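Side-chain contact in glutamate--tRNA ligase (Elizabethkingia anophelis, PDB 6B1Z), which attaches glutamate to its tRNA in an ATP-dependent reaction, as a class I aminoacyl-tRNA synthetase: residues Lys373-Asn378 with Asp403-Gly408. Numbering follows the deposited sequence.
Sequences KVLAEN and DIYNDG. With EDO (1,2-ethanediol), chain X.
In the helical anticodon-binding domain, the C-terminal ends of helices 364-377 and 401-406 pack together through Y405, whose side chain packs against V374, L375 and N378. With CG anti to the backbone N (chi1 173°), the tyrosine reaches across to the neighbouring helix. V374 CG1 touches the root of this side chain, 3.9 Å from Y405 CB, while L375 brings its CD2 methyl to 3.5 Å from Y405 CD1. The carboxamide of N378, the first residue to leave helical geometry, lies obliquely on the CE2 side of the ring, its plane turned 32° from that of the ring, and N378 CG comes within 3.4 Å of Y405 CE2. A bond back into its own helix fixes this amide: N378 ND2 donates to V374 O over 2.8 Å, fairly straight at 160°, approaching from above the carbonyl plane. F371, from helix 364-377, and F412 also pack on Y405, and its OH is hydrogen-bonded to H413, just beyond helix 401-406 in the chain. Polar links across the contact run through water. One water donates to both N378 OD1 and N406 OD1; a second accepts from N378 ND2 and donates to N406 OD1. A third, in the plane of the tyrosine ring at its edge, donates to N378 OD1 and lies 2.7 Å from Y405 OH.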
ATOM      1  N   LYS A 373      -6.880  -9.104  22.475  1.00 21.37           N
ATOM      2  CA  LYS A 373      -7.760  -9.519  21.389  1.00 23.70           C
ATOM      3  C   LYS A 373      -7.317 -10.865  20.826  1.00 26.72           C
ATOM      4  O   LYS A 373      -8.142 -11.760  20.608  1.00 24.86           O
ATOM      5  CB  LYS A 373      -7.768  -8.438  20.307  1.00 24.51           C
ATOM      6  CG  LYS A 373      -8.728  -8.640  19.147  1.00 37.65           C
ATOM      7  CD  LYS A 373      -8.772  -7.368  18.306  1.00 46.62           C
ATOM      8  CE  LYS A 373      -9.734  -7.482  17.133  1.00 59.75           C
ATOM      9  NZ  LYS A 373      -9.279  -8.497  16.147  1.00 61.11           N
ATOM     10  N   VAL A 374      -6.009 -11.043  20.622  1.00 23.16           N
ATOM     11  CA  VAL A 374      -5.519 -12.338  20.143  1.00 23.22           C
ATOM     12  C   VAL A 374      -5.831 -13.439  21.152  1.00 22.98           C
ATOM     13  O   VAL A 374      -6.284 -14.533  20.782  1.00 23.46           O
ATOM     14  CB  VAL A 374      -4.014 -12.260  19.820  1.00 18.88           C
ATOM     15  CG1 VAL A 374      -3.465 -13.638  19.436  1.00 23.57           C
ATOM     16  CG2 VAL A 374      -3.761 -11.269  18.692  1.00 23.46           C
ATOM     17  N   LEU A 375      -5.618 -13.170  22.448  1.00 18.72           N
ATOM     18  CA  LEU A 375      -5.917 -14.174  23.460  1.00 20.95           C
ATOM     19  C   LEU A 375      -7.391 -14.558  23.424  1.00 24.30           C
ATOM     20  O   LEU A 375      -7.738 -15.747  23.457  1.00 23.88           O
ATOM     21  CB  LEU A 375      -5.528 -13.663  24.852  1.00 23.42           C
ATOM     22  CG  LEU A 375      -4.032 -13.422  25.104  1.00 21.56           C
ATOM     23  CD1 LEU A 375      -3.769 -13.140  26.578  1.00 22.20           C
ATOM     24  CD2 LEU A 375      -3.204 -14.596  24.645  1.00 26.38           C
ATOM     25  N   ALA A 376      -8.273 -13.559  23.348  1.00 24.81           N
ATOM     26  CA  ALA A 376      -9.705 -13.843  23.331  1.00 28.52           C
ATOM     27  C   ALA A 376     -10.086 -14.685  22.118  1.00 28.24           C
ATOM     28  O   ALA A 376     -10.897 -15.615  22.231  1.00 31.80           O
ATOM     29  CB  ALA A 376     -10.494 -12.535  23.360  1.00 29.53           C
ATOM     30  N   GLU A 377      -9.484 -14.397  20.957  1.00 29.36           N
ATOM     31  CA  GLU A 377      -9.746 -15.186  19.754  1.00 32.99           C
ATOM     32  C   GLU A 377      -9.313 -16.637  19.915  1.00 32.49           C
ATOM     33  O   GLU A 377      -9.847 -17.513  19.225  1.00 34.33           O
ATOM     34  CB  GLU A 377      -9.034 -14.566  18.546  1.00 27.26           C
ATOM     35  CG  GLU A 377      -9.637 -13.259  18.055  1.00 34.94           C
ATOM     36  CD  GLU A 377      -8.784 -12.575  16.995  1.00 54.74           C
ATOM     37  OE1 GLU A 377      -7.701 -13.104  16.663  1.00 59.40           O
ATOM     38  OE2 GLU A 377      -9.196 -11.505  16.498  1.00 60.27           O
ATOM     39  N   ASN A 378      -8.368 -16.911  20.811  1.00 25.91           N
ATOM     40  CA  ASN A 378      -7.896 -18.259  21.084  1.00 26.98           C
ATOM     41  C   ASN A 378      -8.452 -18.827  22.387  1.00 27.56           C
ATOM     42  O   ASN A 378      -7.896 -19.794  22.923  1.00 33.17           O
ATOM     43  CB  ASN A 378      -6.365 -18.273  21.091  1.00 27.18           C
ATOM     44  CG  ASN A 378      -5.784 -18.085  19.705  1.00 30.71           C
ATOM     45  OD1 ASN A 378      -5.646 -19.046  18.948  1.00 34.16           O
ATOM     46  ND2 ASN A 378      -5.465 -16.849  19.355  1.00 28.14           N
ATOM     47  N   ASP A 403       2.362 -12.973  17.308  1.00 17.23           N
ATOM     48  CA  ASP A 403       3.475 -13.893  17.559  1.00 15.82           C
ATOM     49  C   ASP A 403       3.692 -14.106  19.051  1.00 16.62           C
ATOM     50  O   ASP A 403       4.180 -15.165  19.461  1.00 18.32           O
ATOM     51  CB  ASP A 403       4.792 -13.361  16.975  1.00 17.77           C
ATOM     52  CG  ASP A 403       4.763 -13.163  15.479  1.00 19.09           C
ATOM     53  OD1 ASP A 403       3.844 -13.663  14.800  1.00 21.18           O
ATOM     54  OD2 ASP A 403       5.713 -12.504  14.996  1.00 16.82           O
ATOM     55  N   ILE A 404       3.376 -13.096  19.870  1.00 15.59           N
ATOM     56  CA  ILE A 404       3.567 -13.216  21.312  1.00 17.36           C
ATOM     57  C   ILE A 404       2.716 -14.347  21.888  1.00 19.07           C
ATOM     58  O   ILE A 404       3.137 -15.038  22.829  1.00 21.35           O
ATOM     59  CB  ILE A 404       3.253 -11.864  21.981  1.00 15.42           C
ATOM     60  CG1 ILE A 404       4.217 -10.788  21.469  1.00 15.87           C
ATOM     61  CG2 ILE A 404       3.362 -11.971  23.524  1.00 20.41           C
ATOM     62  CD1 ILE A 404       3.885  -9.382  21.967  1.00 17.12           C
ATOM     63  N   TYR A 405       1.527 -14.578  21.329  1.00 17.87           N
ATOM     64  CA  TYR A 405       0.767 -15.766  21.706  1.00 17.59           C
ATOM     65  C   TYR A 405       1.225 -17.003  20.938  1.00 17.23           C
ATOM     66  O   TYR A 405       1.499 -18.052  21.534  1.00 18.57           O
ATOM     67  CB  TYR A 405      -0.731 -15.552  21.473  1.00 18.23           C
ATOM     68  CG  TYR A 405      -1.504 -16.840  21.704  1.00 19.36           C
ATOM     69  CD1 TYR A 405      -1.699 -17.331  22.986  1.00 20.47           C
ATOM     70  CD2 TYR A 405      -1.989 -17.583  20.631  1.00 24.15           C
ATOM     71  CE1 TYR A 405      -2.375 -18.515  23.201  1.00 24.77           C
ATOM     72  CE2 TYR A 405      -2.660 -18.776  20.834  1.00 24.17           C
ATOM     73  CZ  TYR A 405      -2.853 -19.233  22.125  1.00 28.42           C
ATOM     74  OH  TYR A 405      -3.525 -20.419  22.339  1.00 32.19           O
ATOM     75  N   ASN A 406       1.299 -16.907  19.614  1.00 17.77           N
ATOM     76  CA  ASN A 406       1.500 -18.117  18.822  1.00 17.28           C
ATOM     77  C   ASN A 406       2.835 -18.779  19.123  1.00 20.19           C
ATOM     78  O   ASN A 406       2.946 -20.007  19.042  1.00 21.51           O
ATOM     79  CB  ASN A 406       1.392 -17.791  17.340  1.00 18.76           C
ATOM     80  CG  ASN A 406      -0.030 -17.520  16.913  1.00 22.52           C
ATOM     81  OD1 ASN A 406      -0.970 -18.143  17.421  1.00 27.96           O
ATOM     82  ND2 ASN A 406      -0.201 -16.605  15.975  1.00 23.73           N
ATOM     83  N   ASP A 407       3.852 -17.990  19.474  1.00 18.49           N
ATOM     84  CA  ASP A 407       5.153 -18.515  19.850  1.00 18.93           C
ATOM     85  C   ASP A 407       5.322 -18.633  21.352  1.00 20.44           C
ATOM     86  O   ASP A 407       6.413 -18.980  21.810  1.00 22.97           O
ATOM     87  CB  ASP A 407       6.275 -17.645  19.267  1.00 20.27           C
ATOM     88  CG  ASP A 407       6.266 -17.619  17.745  1.00 21.82           C
ATOM     89  OD1 ASP A 407       5.688 -18.536  17.110  1.00 22.08           O
ATOM     90  OD2 ASP A 407       6.818 -16.653  17.175  1.00 22.37           O
ATOM     91  N   GLY A 408       4.276 -18.350  22.124  1.00 18.85           N
ATOM     92  CA  GLY A 408       4.338 -18.450  23.573  1.00 20.27           C
ATOM     93  C   GLY A 408       3.195 -19.256  24.154  1.00 20.84           C
ATOM     94  O   GLY A 408       2.686 -18.941  25.241  1.00 20.53           O
TER
HETATM   95  C1  EDO X 623       6.319 -16.641  13.842  1.00 20.28           C
HETATM   96  O1  EDO X 623       7.411 -17.145  14.631  1.00 21.49           O
HETATM   97  C2  EDO X 623       5.257 -17.720  13.636  1.00 25.34           C
HETATM   98  O2  EDO X 623       4.427 -17.850  14.806  1.00 23.55           O
HETATM   99  O   HOH W   1      -3.209 -19.533  16.931  1.00 42.89           O
HETATM  100  O   HOH W   2      -3.776 -16.792  16.706  1.00 45.81           O
HETATM  101  O   HOH W   3      -4.415 -21.722  20.119  1.00 50.50           O